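Local coordinates for glutathione S-transferase, N-terminal domain protein (Pseudomonas putida, PDB 4NAX) that binds oxidized glutathione disulfide and probably acts as a transferase of the glutathione S-transferase superfamily, at residues V32-M37 with P72-P77. Residues are numbered along the deposited sequence; the frame is centred on the assembly and turned at random.
Sequences VKVSIM and PAILDP
Val34 meets Pro72 and Ile74 where helix 31-41, the helix after the first strand of the thioredoxin-like domain, lies on its sheet. This helix supplies the valine. The other two belong to the segment that begins with the cis-proline of this fold and runs into strand 73-76. The contact is small, buried and wholly apolar, with no hydrogen bond between the segments.

The two methyls of Val34 divide the work. CG1 stands anti to the backbone N (chi1 175°) and faces Ile74. CG2 lies beside that N and meets the proline ring, the two side chains crossing at a slant. CG2 of Val34 touches CG of Pro72 at 3.7 Å and CB of the same ring at 4.1 Å.

Pro72 and Ile74 alternate with Ala73, whose CB points away from the helix. Leu23 of the adjacent strand 21-25 touches both Val34 and Ile74, and Ile93 of helix 90-101 also packs on Val34. Pro72 also lines the ligand pocket: its side chain lies about 4 Å from the bound glutathione disulfide. Lys33, next to Val34, also touches this ligand. The second apolar contact is looser: CG1 of Val34 lies 4.3 Å from CG2 of Ile74.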
loop_
_atom_site.group_PDB
_atom_site.type_symbol
_atom_site.label_atom_id
_atom_site.label_comp_id
_atom_site.label_asym_id
_atom_site.label_seq_id
_atom_site.Cartn_x
_atom_site.Cartn_y
_atom_site.Cartn_z
ATOM N N VAL A 32 5.376 -3.497 13.900
ATOM C CA VAL A 32 5.660 -2.394 14.811
ATOM C C VAL A 32 4.995 -1.089 14.378
ATOM O O VAL A 32 4.803 -0.207 15.191
ATOM C CB VAL A 32 7.162 -2.192 15.078
ATOM C CG1 VAL A 32 7.797 -3.465 15.611
ATOM C CG2 VAL A 32 7.889 -1.657 13.860
ATOM N N LYS A 33 4.605 -0.953 13.111
ATOM C CA LYS A 33 3.836 0.232 12.728
ATOM C C LYS A 33 2.624 0.319 13.668
ATOM O O LYS A 33 2.266 1.405 14.123
ATOM C CB LYS A 33 3.318 0.113 11.300
ATOM C CG LYS A 33 4.355 0.101 10.198
ATOM C CD LYS A 33 3.666 -0.197 8.879
ATOM C CE LYS A 33 4.602 -0.409 7.701
ATOM N NZ LYS A 33 3.810 -0.821 6.484
ATOM N N VAL A 34 1.955 -0.820 13.893
ATOM C CA VAL A 34 0.702 -0.826 14.600
ATOM C C VAL A 34 0.889 -0.717 16.105
ATOM O O VAL A 34 0.164 0.057 16.770
ATOM C CB VAL A 34 -0.149 -2.028 14.194
ATOM C CG1 VAL A 34 -1.425 -2.095 15.023
ATOM C CG2 VAL A 34 -0.479 -1.963 12.711
ATOM N N SER A 35 1.856 -1.455 16.661
ATOM C CA SER A 35 2.146 -1.280 18.083
ATOM C C SER A 35 2.650 0.144 18.396
ATOM O O SER A 35 2.240 0.740 19.399
ATOM C CB SER A 35 3.086 -2.356 18.598
ATOM O OG SER A 35 4.198 -2.448 17.724
ATOM N N ILE A 36 3.508 0.698 17.547
ATOM C CA ILE A 36 3.928 2.074 17.731
ATOM C C ILE A 36 2.711 3.001 17.723
ATOM O O ILE A 36 2.572 3.877 18.583
ATOM C CB ILE A 36 4.961 2.510 16.675
ATOM C CG1 ILE A 36 6.283 1.794 16.913
ATOM C CG2 ILE A 36 5.159 4.022 16.732
ATOM C CD1 ILE A 36 7.273 1.950 15.791
ATOM N N MET A 37 1.824 2.833 16.744
ATOM C CA MET A 37 0.653 3.673 16.665
ATOM C C MET A 37 -0.187 3.603 17.949
ATOM O O MET A 37 -0.601 4.630 18.473
ATOM C CB MET A 37 -0.190 3.248 15.459
ATOM C CG MET A 37 -1.468 4.039 15.278
ATOM S SD MET A 37 -1.147 5.777 14.932
ATOM C CE MET A 37 -2.814 6.292 14.541
ATOM N N PRO A 72 0.612 -7.441 10.568
ATOM C CA PRO A 72 -0.298 -7.414 11.715
ATOM C C PRO A 72 -1.774 -7.541 11.314
ATOM O O PRO A 72 -2.163 -7.261 10.172
ATOM C CB PRO A 72 -0.039 -6.049 12.318
ATOM C CG PRO A 72 0.258 -5.187 11.123
ATOM C CD PRO A 72 1.064 -6.093 10.198
ATOM N N ALA A 73 -2.587 -7.887 12.302
ATOM C CA ALA A 73 -4.047 -7.891 12.176
ATOM C C ALA A 73 -4.595 -7.453 13.522
ATOM O O ALA A 73 -3.935 -7.613 14.557
ATOM C CB ALA A 73 -4.567 -9.248 11.780
ATOM N N ILE A 74 -5.797 -6.900 13.502
ATOM C CA ILE A 74 -6.483 -6.505 14.720
ATOM C C ILE A 74 -7.917 -7.023 14.755
ATOM O O ILE A 74 -8.524 -7.314 13.720
ATOM C CB ILE A 74 -6.498 -4.976 14.937
ATOM C CG1 ILE A 74 -7.252 -4.240 13.817
ATOM C CG2 ILE A 74 -5.075 -4.448 15.083
ATOM C CD1 ILE A 74 -7.627 -2.812 14.142
ATOM N N LEU A 75 -8.449 -7.083 15.969
ATOM C CA LEU A 75 -9.889 -7.283 16.203
ATOM C C LEU A 75 -10.273 -6.270 17.268
ATOM O O LEU A 75 -9.882 -6.398 18.431
ATOM C CB LEU A 75 -10.183 -8.705 16.637
ATOM C CG LEU A 75 -11.652 -9.025 16.911
ATOM C CD1 LEU A 75 -12.540 -8.744 15.713
ATOM C CD2 LEU A 75 -11.742 -10.482 17.339
ATOM N N ASP A 76 -10.975 -5.216 16.859
ATOM C CA ASP A 76 -11.354 -4.142 17.781
ATOM C C ASP A 76 -12.784 -4.398 18.238
ATOM O O ASP A 76 -13.710 -4.282 17.428
ATOM C CB ASP A 76 -11.298 -2.794 17.094
ATOM C CG ASP A 76 -11.535 -1.626 18.034
ATOM O OD1 ASP A 76 -11.751 -1.882 19.232
ATOM O OD2 ASP A 76 -11.505 -0.471 17.586
ATOM N N PRO A 77 -12.991 -4.737 19.526
ATOM C CA PRO A 77 -14.370 -4.954 19.977
ATOM C C PRO A 77 -15.213 -3.679 19.872
ATOM O O PRO A 77 -16.452 -3.767 19.739
ATOM C CB PRO A 77 -14.216 -5.400 21.432
ATOM C CG PRO A 77 -12.897 -4.870 21.869
ATOM C CD PRO A 77 -12.029 -4.838 20.641
#